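Acetylcholine-binding protein (Bulinus truncatus, PDB 2BJ0) probably binds acetylcholine as a pentamer whose subunits resemble the extracellular ligand-binding domain of nicotinic acetylcholine receptors. Local coordinates at residues T23-S28 with A54-P59; T82-F87 with W142-K147; Q148-T153 with M190-E195. All coordinates share one frame; numbering follows the deposited sequence.

Contact 1: T23-S28 with A54-P59; sequences TPLNVS and ASWKVP
Trp56 leans on the strand of Val27 through the first atom of its side chain. Trp56 CB lies 3.6 Å from Asn26 O and 4.0 Å from Val27 CG2. The Val27 and Trp56 side chains run alongside each other and point the same way. CG sits between the backbone N and the carbonyl carbon (chi1 67°), which swings the indole round to Leu25. There Trp56 CD1 meets Leu25 CD2 at 4.1 Å, obliquely to the ring. At the tip, CH2 meets Pro83; the Trp56 and Trp81 rings form an edge-to-face pair. Both strands belong to the antiparallel hairpin 25-40/45-57 of the immunoglobulin-like sandwich. Ser28 and Ser55 form a hydrogen-bonded pair. Ser28 N to Ser55 O is 2.9 Å, and Ser55 N to Ser28 O is also 2.9 Å. The strands then splay, their axes at 153°. At the next such position a water takes the place of a direct bond: it donates to Asn26 O at 2.7 Å and accepts from Lys57 N at 2.9 Å. Leu25 CD1 touches Lys57 O at 3.8 Å.

Contact 2: T82-F87 with W142-K147; sequences TPDLSF and WTHDNK
The His144 imidazole presents its edge to the Asp84 carboxylate, and the two planes stand 88° apart. His144 ND1 donates to Asp84 OD1 at 2.9 Å. The bond lies near the ring plane, but it meets the carboxylate from above, 51° out of its plane. Trp81 meets the same imidazole, roughly perpendicular to it. The Trp142 indole is approached obliquely by Ser86, with Ser86 CB 3.9 Å from Trp142 CE3. Its aromatic neighbours include Tyr88 and, edge-to-face, Trp51 of the second subunit; its NE1 bonds to Val113 O there. Asp84 CG lies between its own backbone N and carbonyl carbon (chi1 65°), and this sends both oxygens into the 142-147 loop. Asp84 OD2 accepts from Thr143 OG1 at 2.6 Å and weakly from Thr143 N at 2.9 Å. Ser141 OG also bonds to OD1. Trp142 N donates to Asp84 O at 3.2 Å, beside the inverse gamma turn centred on Asp84. One buried carboxylate thus ties down the loop that carries Trp142. Trp142 O bonds a CXS molecule, probably from the crystallisation liquor. The cluster of Trp142, Tyr88 and the neighbour's Trp51 is consistent with the aromatic agonist pocket at subunit interfaces of nicotinic receptors.

Contact 3: Q148-T153 with M190-E195; sequences QFALIT and MYDDIE
Leu151 faces Asp192 where strands 149-153 and 190-195 run side by side at 25°, their axes 6.6 Å apart at the closest point and too wide for direct backbone pairing. The strands belong to different sheets of the sandwich. Strand 149-153 is paired on its other edge with strand 25-40, through Ala150 and Ile152. The edge it turns to 190-195 offers Phe149 O and Leu151 N. A side chain and a water meet these two groups. Asp192 has CG beside its backbone N, anti to the carbonyl carbon (chi1 -69°), and this extends the carboxylate across to the other strand. Asp192 OD2 accepts from Leu151 N at 3.0 Å with its anti lone pair, the one away from OD1. The bond is fairly straight, 158° at the hydrogen. Asp192 OD2 also lies 3.4 Å from Ala150 CA. Water 3 spans the next step: it donates to Phe149 O at 3.1 Å and accepts from Asp192 N at 3.2 Å.

The side chains of Leu151 and Asp192 pass one another, running opposite ways, with Leu151 CB 3.8 Å from Asp192 CB. Leu151 CD1 then rests 3.7 Å from Asp193 CA and 3.8 Å from Ile194 CG1. Leu29 touches both Leu151 and Ile194, and Leu179 adds to the packing on Leu151. Ile194 CD1 approaches Ile152 O. The apolar half of the contact thus lies toward the later residues of both segments, and the polar half toward the earlier ones.

Asp192 is buried, yet both of its oxygens have partners. OD1 accepts from Asn146 ND2 and makes a long, weak ion pair with Arg181 NE. These donors would probably favour the ionised carboxylate. The side chain thus bridges two sheets where the backbones do not pair.

Overall arrangement
Contact 1 is partly buried and its polar edge meets solvent, while contacts 2 and 3 are buried. Contacts 1 and 3 share a sheet, in which strand 25-40 lies next to both 45-57 and 149-153; contact 3 leads from it to the second sheet. Contact 2 lies closer to contact 3, and Asn146 N links them by a probable hydrogen bond to Met190 O. Their chemistry follows their place. Contact 1 uses backbone pairing within a sheet. Contacts 2 and 3 each rely on a buried aspartate, one fixing a loop and the other joining two sheets. Both also touch the second subunit, whereas no other protein chain touches the segments of contact 1.

Contact 1: T23-S28 with A54-P59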
ATOM      1  N   THR A  23      35.937  10.124   7.851  1.00 53.46           N
ATOM      2  CA  THR A  23      35.535   8.849   8.462  1.00 50.98           C
ATOM      3  C   THR A  23      34.165   8.312   8.070  1.00 48.30           C
ATOM      4  O   THR A  23      33.171   9.006   8.235  1.00 48.36           O
ATOM      5  CB  THR A  23      35.554   9.013   9.971  1.00 51.35           C
ATOM      6  OG1 THR A  23      35.063  10.323  10.285  1.00 52.54           O
ATOM      7  CG2 THR A  23      37.013   9.019  10.509  1.00 52.57           C
ATOM      8  N   PRO A  24      34.115   7.068   7.590  1.00 45.68           N
ATOM      9  CA  PRO A  24      32.842   6.403   7.307  1.00 43.25           C
ATOM     10  C   PRO A  24      32.033   6.175   8.586  1.00 41.21           C
ATOM     11  O   PRO A  24      32.604   6.036   9.675  1.00 39.96           O
ATOM     12  CB  PRO A  24      33.263   5.065   6.711  1.00 43.27           C
ATOM     13  CG  PRO A  24      34.691   5.219   6.358  1.00 44.83           C
ATOM     14  CD  PRO A  24      35.269   6.200   7.306  1.00 45.46           C
ATOM     15  N   LEU A  25      30.707   6.163   8.453  1.00 38.91           N
ATOM     16  CA  LEU A  25      29.838   5.770   9.554  1.00 36.43           C
ATOM     17  C   LEU A  25      29.941   4.262   9.712  1.00 35.43           C
ATOM     18  O   LEU A  25      29.775   3.526   8.748  1.00 34.52           O
ATOM     19  CB  LEU A  25      28.383   6.179   9.276  1.00 36.22           C
ATOM     20  CG  LEU A  25      27.335   5.771  10.303  1.00 33.68           C
ATOM     21  CD1 LEU A  25      27.427   6.681  11.498  1.00 35.37           C
ATOM     22  CD2 LEU A  25      25.950   5.841   9.708  1.00 33.44           C
ATOM     23  N   ASN A  26      30.241   3.806  10.925  1.00 34.80           N
ATOM     24  CA  ASN A  26      30.297   2.375  11.210  1.00 34.64           C
ATOM     25  C   ASN A  26      28.915   1.849  11.519  1.00 33.41           C
ATOM     26  O   ASN A  26      28.278   2.264  12.476  1.00 34.46           O
ATOM     27  CB  ASN A  26      31.157   2.085  12.432  1.00 35.25           C
ATOM     28  CG  ASN A  26      32.630   2.128  12.145  1.00 40.33           C
ATOM     29  OD1 ASN A  26      33.434   2.100  13.084  1.00 47.62           O
ATOM     30  ND2 ASN A  26      33.013   2.192  10.859  1.00 41.01           N
ATOM     31  N   VAL A  27      28.455   0.891  10.750  1.00 31.68           N
ATOM     32  CA  VAL A  27      27.167   0.339  11.053  1.00 30.43           C
ATOM     33  C   VAL A  27      27.343  -1.127  11.341  1.00 30.01           C
ATOM     34  O   VAL A  27      27.824  -1.861  10.497  1.00 31.08           O
ATOM     35  CB  VAL A  27      26.189   0.564   9.873  1.00 29.72           C
ATOM     36  CG1 VAL A  27      24.837  -0.086  10.161  1.00 29.01           C
ATOM     37  CG2 VAL A  27      26.037   2.042   9.614  1.00 28.61           C
ATOM     38  N   SER A  28      26.958  -1.560  12.535  1.00 30.07           N
ATOM     39  CA  SER A  28      27.081  -2.958  12.893  1.00 30.17           C
ATOM     40  C   SER A  28      25.789  -3.693  12.636  1.00 29.55           C
ATOM     41  O   SER A  28      24.736  -3.213  13.047  1.00 29.80           O
ATOM     42  CB  SER A  28      27.401  -3.078  14.373  1.00 30.44           C
ATOM     43  OG  SER A  28      28.450  -2.185  14.694  1.00 34.38           O
ATOM     44  N   ALA A  54      20.540  -3.600  13.547  1.00 27.53           N
ATOM     45  CA  ALA A  54      21.464  -2.609  13.039  1.00 28.03           C
ATOM     46  C   ALA A  54      21.756  -1.550  14.091  1.00 28.88           C
ATOM     47  O   ALA A  54      20.827  -0.991  14.686  1.00 28.72           O
ATOM     48  CB  ALA A  54      20.898  -1.939  11.784  1.00 27.25           C
ATOM     49  N   SER A  55      23.035  -1.248  14.320  1.00 28.95           N
ATOM     50  CA  SER A  55      23.342  -0.123  15.188  1.00 29.17           C
ATOM     51  C   SER A  55      24.405   0.800  14.649  1.00 28.62           C
ATOM     52  O   SER A  55      25.283   0.393  13.880  1.00 28.58           O
ATOM     53  CB  SER A  55      23.618  -0.546  16.632  1.00 30.56           C
ATOM     54  OG  SER A  55      24.416  -1.698  16.692  1.00 34.43           O
ATOM     55  N   TRP A  56      24.286   2.069  15.021  1.00 27.70           N
ATOM     56  CA  TRP A  56      25.273   3.063  14.637  1.00 27.45           C
ATOM     57  C   TRP A  56      25.210   4.156  15.676  1.00 28.11           C
ATOM     58  O   TRP A  56      24.314   4.155  16.487  1.00 27.73           O
ATOM     59  CB  TRP A  56      25.044   3.575  13.207  1.00 26.52           C
ATOM     60  CG  TRP A  56      23.790   4.350  13.051  1.00 25.30           C
ATOM     61  CD1 TRP A  56      23.660   5.707  13.047  1.00 26.08           C
ATOM     62  CD2 TRP A  56      22.475   3.818  12.946  1.00 23.77           C
ATOM     63  NE1 TRP A  56      22.334   6.058  12.917  1.00 23.23           N
ATOM     64  CE2 TRP A  56      21.584   4.912  12.835  1.00 24.89           C
ATOM     65  CE3 TRP A  56      21.945   2.520  12.903  1.00 24.78           C
ATOM     66  CZ2 TRP A  56      20.204   4.744  12.716  1.00 23.77           C
ATOM     67  CZ3 TRP A  56      20.554   2.366  12.763  1.00 24.52           C
ATOM     68  CH2 TRP A  56      19.718   3.471  12.680  1.00 24.71           C
ATOM     69  N   LYS A  57      26.176   5.067  15.679  1.00 29.34           N
ATOM     70  CA  LYS A  57      26.234   6.102  16.708  1.00 30.03           C
ATOM     71  C   LYS A  57      26.382   7.477  16.088  1.00 30.16           C
ATOM     72  O   LYS A  57      27.131   7.662  15.125  1.00 30.36           O
ATOM     73  CB  LYS A  57      27.410   5.819  17.637  1.00 31.51           C
ATOM     74  CG  LYS A  57      27.534   6.714  18.849  1.00 33.34           C
ATOM     75  CD  LYS A  57      28.841   6.379  19.588  1.00 37.20           C
ATOM     76  CE  LYS A  57      28.871   7.052  20.941  1.00 39.13           C
ATOM     77  NZ  LYS A  57      29.909   6.395  21.767  1.00 41.15           N
ATOM     78  N   VAL A  58      25.610   8.429  16.600  1.00 30.21           N
ATOM     79  CA  VAL A  58      25.699   9.823  16.179  1.00 30.57           C
ATOM     80  C   VAL A  58      25.889  10.657  17.446  1.00 30.99           C
ATOM     81  O   VAL A  58      24.930  10.871  18.197  1.00 31.28           O
ATOM     82  CB  VAL A  58      24.425  10.295  15.398  1.00 31.25           C
ATOM     83  CG1 VAL A  58      24.614  11.719  14.852  1.00 30.20           C
ATOM     84  CG2 VAL A  58      24.084   9.330  14.273  1.00 30.93           C
ATOM     85  N   PRO A  59      27.130  11.057  17.722  1.00 31.54           N
ATOM     86  CA  PRO A  59      27.444  11.861  18.912  1.00 32.06           C
ATOM     87  C   PRO A  59      26.454  13.018  19.200  1.00 31.69           C
ATOM     88  O   PRO A  59      25.932  13.117  20.308  1.00 31.93           O
ATOM     89  CB  PRO A  59      28.855  12.356  18.602  1.00 31.94           C
ATOM     90  CG  PRO A  59      29.471  11.079  17.934  1.00 32.11           C
ATOM     91  CD  PRO A  59      28.348  10.746  16.943  1.00 31.61           C
TER
HETATM   92  O   HOH W   1      28.614   4.205  14.315  1.00 27.04           O
HETATM   93  O   HOH W   2      24.167  -4.716  15.559  1.00 34.61           O

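Contact 2: T82-F87 with W142-K147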
ATOM      1  N   THR A  82      18.207   6.586   8.614  1.00 24.60           N
ATOM      2  CA  THR A  82      18.449   5.174   8.947  1.00 24.12           C
ATOM      3  C   THR A  82      19.100   4.519   7.738  1.00 24.29           C
ATOM      4  O   THR A  82      18.958   4.995   6.600  1.00 23.88           O
ATOM      5  CB  THR A  82      17.142   4.405   9.333  1.00 24.51           C
ATOM      6  OG1 THR A  82      16.175   4.557   8.286  1.00 22.43           O
ATOM      7  CG2 THR A  82      16.472   5.026  10.578  1.00 23.68           C
ATOM      8  N   PRO A  83      19.872   3.458   7.964  1.00 24.46           N
ATOM      9  CA  PRO A  83      20.609   2.831   6.852  1.00 24.60           C
ATOM     10  C   PRO A  83      19.677   2.361   5.736  1.00 24.74           C
ATOM     11  O   PRO A  83      18.645   1.767   6.015  1.00 24.98           O
ATOM     12  CB  PRO A  83      21.275   1.626   7.527  1.00 23.88           C
ATOM     13  CG  PRO A  83      21.519   2.106   8.943  1.00 23.58           C
ATOM     14  CD  PRO A  83      20.200   2.833   9.270  1.00 23.88           C
ATOM     15  N   ASP A  84      20.056   2.595   4.486  1.00 24.92           N
ATOM     16  CA  ASP A  84      19.279   2.081   3.360  1.00 25.20           C
ATOM     17  C   ASP A  84      19.721   0.666   2.999  1.00 24.96           C
ATOM     18  O   ASP A  84      20.112   0.411   1.868  1.00 25.24           O
ATOM     19  CB  ASP A  84      19.385   3.020   2.158  1.00 24.15           C
ATOM     20  CG  ASP A  84      20.806   3.103   1.597  1.00 28.88           C
ATOM     21  OD1 ASP A  84      21.764   3.001   2.420  1.00 25.60           O
ATOM     22  OD2 ASP A  84      21.048   3.233   0.368  1.00 29.82           O
ATOM     23  N   LEU A  85      19.623  -0.263   3.950  1.00 25.36           N
ATOM     24  CA  LEU A  85      19.968  -1.667   3.703  1.00 25.56           C
ATOM     25  C   LEU A  85      19.002  -2.306   2.726  1.00 26.61           C
ATOM     26  O   LEU A  85      17.782  -2.169   2.870  1.00 25.65           O
ATOM     27  CB  LEU A  85      19.954  -2.476   4.996  1.00 25.72           C
ATOM     28  CG  LEU A  85      20.941  -2.024   6.065  1.00 26.10           C
ATOM     29  CD1 LEU A  85      20.561  -2.743   7.322  1.00 26.46           C
ATOM     30  CD2 LEU A  85      22.388  -2.314   5.637  1.00 26.99           C
ATOM     31  N   SER A  86      19.549  -2.953   1.712  1.00 25.59           N
ATOM     32  CA  SER A  86      18.749  -3.723   0.792  1.00 26.01           C
ATOM     33  C   SER A  86      19.277  -5.134   0.798  1.00 26.28           C
ATOM     34  O   SER A  86      20.488  -5.379   1.057  1.00 25.60           O
ATOM     35  CB  SER A  86      18.801  -3.142  -0.636  1.00 26.07           C
ATOM     36  OG  SER A  86      18.263  -1.817  -0.698  1.00 27.62           O
ATOM     37  N   PHE A  87      18.386  -6.064   0.512  1.00 25.67           N
ATOM     38  CA  PHE A  87      18.779  -7.435   0.222  1.00 26.14           C
ATOM     39  C   PHE A  87      19.064  -7.522  -1.263  1.00 26.43           C
ATOM     40  O   PHE A  87      18.132  -7.507  -2.087  1.00 26.79           O
ATOM     41  CB  PHE A  87      17.681  -8.403   0.604  1.00 26.12           C
ATOM     42  CG  PHE A  87      17.357  -8.389   2.074  1.00 27.62           C
ATOM     43  CD1 PHE A  87      18.120  -9.113   2.972  1.00 25.72           C
ATOM     44  CD2 PHE A  87      16.265  -7.666   2.556  1.00 27.58           C
ATOM     45  CE1 PHE A  87      17.833  -9.103   4.334  1.00 28.15           C
ATOM     46  CE2 PHE A  87      15.979  -7.652   3.933  1.00 29.64           C
ATOM     47  CZ  PHE A  87      16.765  -8.379   4.816  1.00 29.08           C
ATOM     48  N   TRP A 142      22.339   0.112  -0.355  1.00 25.83           N
ATOM     49  CA  TRP A 142      22.123   0.227  -1.777  1.00 25.88           C
ATOM     50  C   TRP A 142      22.873   1.386  -2.402  1.00 25.72           C
ATOM     51  O   TRP A 142      23.264   1.293  -3.564  1.00 25.74           O
ATOM     52  CB  TRP A 142      20.627   0.389  -2.071  1.00 27.11           C
ATOM     53  CG  TRP A 142      20.292   0.195  -3.515  1.00 27.42           C
ATOM     54  CD1 TRP A 142      19.844   1.138  -4.377  1.00 28.34           C
ATOM     55  CD2 TRP A 142      20.394  -1.021  -4.265  1.00 29.02           C
ATOM     56  NE1 TRP A 142      19.641   0.586  -5.619  1.00 29.82           N
ATOM     57  CE2 TRP A 142      19.965  -0.741  -5.578  1.00 28.11           C
ATOM     58  CE3 TRP A 142      20.776  -2.337  -3.950  1.00 30.32           C
ATOM     59  CZ2 TRP A 142      19.916  -1.709  -6.580  1.00 28.50           C
ATOM     60  CZ3 TRP A 142      20.727  -3.310  -4.956  1.00 29.65           C
ATOM     61  CH2 TRP A 142      20.315  -2.980  -6.257  1.00 28.02           C
ATOM     62  N   THR A 143      23.033   2.487  -1.664  1.00 24.65           N
ATOM     63  CA  THR A 143      23.528   3.715  -2.272  1.00 25.30           C
ATOM     64  C   THR A 143      24.632   4.450  -1.550  1.00 25.49           C
ATOM     65  O   THR A 143      25.013   5.511  -2.032  1.00 25.56           O
ATOM     66  CB  THR A 143      22.369   4.757  -2.500  1.00 25.35           C
ATOM     67  OG1 THR A 143      21.867   5.174  -1.221  1.00 26.59           O
ATOM     68  CG2 THR A 143      21.190   4.116  -3.214  1.00 24.12           C
ATOM     69  N   HIS A 144      25.139   3.908  -0.432  1.00 26.80           N
ATOM     70  CA  HIS A 144      26.291   4.496   0.285  1.00 27.91           C
ATOM     71  C   HIS A 144      27.520   3.576   0.151  1.00 28.09           C
ATOM     72  O   HIS A 144      27.505   2.443   0.613  1.00 27.83           O
ATOM     73  CB  HIS A 144      25.969   4.702   1.788  1.00 27.07           C
ATOM     74  CG  HIS A 144      24.827   5.653   2.053  1.00 27.08           C
ATOM     75  ND1 HIS A 144      23.513   5.236   2.145  1.00 27.30           N
ATOM     76  CD2 HIS A 144      24.811   6.991   2.281  1.00 26.25           C
ATOM     77  CE1 HIS A 144      22.734   6.283   2.378  1.00 26.69           C
ATOM     78  NE2 HIS A 144      23.495   7.359   2.469  1.00 27.05           N
ATOM     79  N   ASP A 145      28.566   4.055  -0.506  1.00 30.29           N
ATOM     80  CA  ASP A 145      29.813   3.253  -0.682  1.00 31.93           C
ATOM     81  C   ASP A 145      30.587   3.198   0.637  1.00 32.00           C
ATOM     82  O   ASP A 145      30.196   3.853   1.598  1.00 30.97           O
ATOM     83  CB  ASP A 145      30.676   3.817  -1.825  1.00 32.63           C
ATOM     84  CG  ASP A 145      31.186   5.226  -1.545  1.00 35.89           C
ATOM     85  OD1 ASP A 145      31.477   5.560  -0.378  1.00 38.20           O
ATOM     86  OD2 ASP A 145      31.327   6.083  -2.436  1.00 41.53           O
ATOM     87  N   ASN A 146      31.691   2.446   0.700  1.00 33.10           N
ATOM     88  CA  ASN A 146      32.303   2.237   2.002  1.00 33.55           C
ATOM     89  C   ASN A 146      33.207   3.370   2.468  1.00 34.16           C
ATOM     90  O   ASN A 146      33.788   3.303   3.554  1.00 34.19           O
ATOM     91  CB  ASN A 146      32.996   0.893   2.108  1.00 34.54           C
ATOM     92  CG  ASN A 146      34.112   0.732   1.115  1.00 36.15           C
ATOM     93  OD1 ASN A 146      34.546   1.697   0.472  1.00 37.11           O
ATOM     94  ND2 ASN A 146      34.579  -0.506   0.964  1.00 39.49           N
ATOM     95  N   LYS A 147      33.296   4.419   1.660  1.00 34.23           N
ATOM     96  CA  LYS A 147      33.876   5.679   2.117  1.00 34.35           C
ATOM     97  C   LYS A 147      32.938   6.411   3.059  1.00 33.10           C
ATOM     98  O   LYS A 147      33.389   7.198   3.869  1.00 32.54           O
ATOM     99  CB  LYS A 147      34.217   6.578   0.930  1.00 36.06           C
ATOM    100  CG  LYS A 147      35.675   6.609   0.503  1.00 38.38           C
ATOM    101  CD  LYS A 147      36.320   5.228   0.333  1.00 42.26           C
ATOM    102  CE  LYS A 147      37.803   5.365  -0.097  1.00 42.45           C
ATOM    103  NZ  LYS A 147      38.648   4.157   0.237  1.00 43.58           N
TER

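Contact 3: Q148-T153 with M190-E195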
ATOM      1  N   GLN A 148      31.629   6.141   2.959  1.00 31.61           N
ATOM      2  CA  GLN A 148      30.616   6.782   3.824  1.00 30.20           C
ATOM      3  C   GLN A 148      30.006   5.825   4.845  1.00 28.95           C
ATOM      4  O   GLN A 148      29.762   6.205   5.970  1.00 28.96           O
ATOM      5  CB  GLN A 148      29.502   7.386   2.962  1.00 30.21           C
ATOM      6  CG  GLN A 148      29.954   8.572   2.171  1.00 31.46           C
ATOM      7  CD  GLN A 148      28.839   9.244   1.393  1.00 35.50           C
ATOM      8  OE1 GLN A 148      27.672   8.894   1.527  1.00 35.13           O
ATOM      9  NE2 GLN A 148      29.205  10.206   0.564  1.00 37.07           N
ATOM     10  N   PHE A 149      29.811   4.571   4.445  1.00 28.20           N
ATOM     11  CA  PHE A 149      29.015   3.604   5.187  1.00 28.44           C
ATOM     12  C   PHE A 149      29.832   2.325   5.300  1.00 27.74           C
ATOM     13  O   PHE A 149      29.931   1.581   4.342  1.00 27.89           O
ATOM     14  CB  PHE A 149      27.782   3.344   4.336  1.00 27.31           C
ATOM     15  CG  PHE A 149      26.707   2.510   4.966  1.00 28.30           C
ATOM     16  CD1 PHE A 149      26.838   1.137   5.108  1.00 25.44           C
ATOM     17  CD2 PHE A 149      25.463   3.086   5.243  1.00 28.07           C
ATOM     18  CE1 PHE A 149      25.815   0.364   5.624  1.00 25.61           C
ATOM     19  CE2 PHE A 149      24.411   2.311   5.728  1.00 28.61           C
ATOM     20  CZ  PHE A 149      24.579   0.944   5.920  1.00 27.00           C
ATOM     21  N   ALA A 150      30.422   2.065   6.464  1.00 28.25           N
ATOM     22  CA  ALA A 150      31.195   0.836   6.624  1.00 28.40           C
ATOM     23  C   ALA A 150      30.445  -0.165   7.476  1.00 28.56           C
ATOM     24  O   ALA A 150      29.995   0.171   8.548  1.00 28.63           O
ATOM     25  CB  ALA A 150      32.572   1.148   7.223  1.00 28.63           C
ATOM     26  N   LEU A 151      30.304  -1.399   6.976  1.00 29.63           N
ATOM     27  CA  LEU A 151      29.627  -2.480   7.688  1.00 30.27           C
ATOM     28  C   LEU A 151      30.621  -3.216   8.554  1.00 31.92           C
ATOM     29  O   LEU A 151      31.760  -3.440   8.136  1.00 31.61           O
ATOM     30  CB  LEU A 151      29.041  -3.503   6.707  1.00 29.93           C
ATOM     31  CG  LEU A 151      27.699  -3.167   6.072  1.00 30.81           C
ATOM     32  CD1 LEU A 151      27.193  -4.314   5.225  1.00 30.47           C
ATOM     33  CD2 LEU A 151      26.696  -2.833   7.155  1.00 28.68           C
ATOM     34  N   ILE A 152      30.185  -3.582   9.753  1.00 32.79           N
ATOM     35  CA  ILE A 152      30.985  -4.394  10.654  1.00 35.02           C
ATOM     36  C   ILE A 152      30.049  -5.419  11.298  1.00 35.53           C
ATOM     37  O   ILE A 152      28.830  -5.194  11.410  1.00 34.58           O
ATOM     38  CB  ILE A 152      31.726  -3.523  11.739  1.00 34.90           C
ATOM     39  CG1 ILE A 152      30.741  -2.764  12.624  1.00 35.73           C
ATOM     40  CG2 ILE A 152      32.744  -2.536  11.096  1.00 36.79           C
ATOM     41  CD1 ILE A 152      31.406  -1.932  13.739  1.00 36.13           C
ATOM     42  N   THR A 153      30.602  -6.564  11.668  1.00 36.16           N
ATOM     43  CA  THR A 153      29.860  -7.528  12.463  1.00 37.72           C
ATOM     44  C   THR A 153      29.587  -6.962  13.858  1.00 38.61           C
ATOM     45  O   THR A 153      30.477  -6.425  14.535  1.00 38.07           O
ATOM     46  CB  THR A 153      30.599  -8.879  12.497  1.00 37.61           C
ATOM     47  OG1 THR A 153      30.468  -9.499  11.210  1.00 39.70           O
ATOM     48  CG2 THR A 153      29.900  -9.900  13.422  1.00 37.74           C
ATOM     49  N   MET A 190      34.147   0.944  -3.488  1.00 53.27           N
ATOM     50  CA  MET A 190      33.482  -0.316  -3.227  1.00 51.74           C
ATOM     51  C   MET A 190      32.320  -0.159  -2.236  1.00 48.39           C
ATOM     52  O   MET A 190      32.234   0.821  -1.491  1.00 48.30           O
ATOM     53  CB  MET A 190      34.480  -1.334  -2.696  1.00 52.00           C
ATOM     54  CG  MET A 190      35.655  -1.647  -3.623  1.00 53.55           C
ATOM     55  SD  MET A 190      36.554  -3.029  -2.857  1.00 55.80           S
ATOM     56  CE  MET A 190      38.251  -2.396  -2.863  1.00 55.96           C
ATOM     57  N   TYR A 191      31.436  -1.144  -2.249  1.00 44.64           N
ATOM     58  CA  TYR A 191      30.327  -1.239  -1.317  1.00 41.60           C
ATOM     59  C   TYR A 191      30.565  -2.425  -0.390  1.00 39.41           C
ATOM     60  O   TYR A 191      30.979  -3.469  -0.843  1.00 39.31           O
ATOM     61  CB  TYR A 191      29.024  -1.415  -2.102  1.00 41.05           C
ATOM     62  CG  TYR A 191      28.565  -0.114  -2.717  1.00 41.51           C
ATOM     63  CD1 TYR A 191      29.290   0.492  -3.749  1.00 41.00           C
ATOM     64  CD2 TYR A 191      27.414   0.526  -2.262  1.00 39.82           C
ATOM     65  CE1 TYR A 191      28.876   1.713  -4.310  1.00 42.27           C
ATOM     66  CE2 TYR A 191      27.004   1.733  -2.807  1.00 40.10           C
ATOM     67  CZ  TYR A 191      27.730   2.319  -3.826  1.00 40.61           C
ATOM     68  OH  TYR A 191      27.328   3.532  -4.356  1.00 43.55           O
ATOM     69  N   ASP A 192      30.319  -2.261   0.901  1.00 37.14           N
ATOM     70  CA  ASP A 192      30.321  -3.382   1.829  1.00 35.11           C
ATOM     71  C   ASP A 192      29.029  -4.196   1.775  1.00 35.31           C
ATOM     72  O   ASP A 192      27.936  -3.641   1.621  1.00 34.13           O
ATOM     73  CB  ASP A 192      30.470  -2.878   3.239  1.00 34.48           C
ATOM     74  CG  ASP A 192      31.846  -2.287   3.515  1.00 33.92           C
ATOM     75  OD1 ASP A 192      32.751  -2.369   2.657  1.00 30.31           O
ATOM     76  OD2 ASP A 192      32.076  -1.691   4.564  1.00 29.27           O
ATOM     77  N   ASP A 193      29.152  -5.507   1.930  1.00 34.53           N
ATOM     78  CA  ASP A 193      27.976  -6.314   2.198  1.00 35.48           C
ATOM     79  C   ASP A 193      28.268  -7.354   3.254  1.00 34.69           C
ATOM     80  O   ASP A 193      29.429  -7.719   3.480  1.00 34.13           O
ATOM     81  CB  ASP A 193      27.386  -6.921   0.927  1.00 35.83           C
ATOM     82  CG  ASP A 193      28.294  -7.924   0.285  1.00 39.94           C
ATOM     83  OD1 ASP A 193      28.269  -9.110   0.689  1.00 44.43           O
ATOM     84  OD2 ASP A 193      29.049  -7.623  -0.662  1.00 44.47           O
ATOM     85  N   ILE A 194      27.227  -7.788   3.946  1.00 33.27           N
ATOM     86  CA  ILE A 194      27.351  -8.975   4.772  1.00 32.83           C
ATOM     87  C   ILE A 194      26.527 -10.060   4.105  1.00 33.05           C
ATOM     88  O   ILE A 194      25.390  -9.823   3.652  1.00 32.87           O
ATOM     89  CB  ILE A 194      26.914  -8.705   6.223  1.00 32.73           C
ATOM     90  CG1 ILE A 194      27.886  -7.710   6.850  1.00 32.18           C
ATOM     91  CG2 ILE A 194      26.849 -10.021   7.046  1.00 32.48           C
ATOM     92  CD1 ILE A 194      27.580  -7.311   8.276  1.00 30.99           C
ATOM     93  N   GLU A 195      27.110 -11.245   4.016  1.00 32.59           N
ATOM     94  CA  GLU A 195      26.450 -12.368   3.403  1.00 33.20           C
ATOM     95  C   GLU A 195      26.120 -13.419   4.447  1.00 32.72           C
ATOM     96  O   GLU A 195      27.028 -13.965   5.095  1.00 32.75           O
ATOM     97  CB  GLU A 195      27.350 -12.947   2.320  1.00 33.70           C
ATOM     98  CG  GLU A 195      26.771 -14.183   1.644  1.00 39.91           C
ATOM     99  CD  GLU A 195      27.154 -14.280   0.169  1.00 46.77           C
ATOM    100  OE1 GLU A 195      27.494 -13.229  -0.451  1.00 49.39           O
ATOM    101  OE2 GLU A 195      27.105 -15.416  -0.371  1.00 51.45           O
TER
HETATM  102  O   HOH W   3      28.707   0.426   1.721  1.00 20.15           O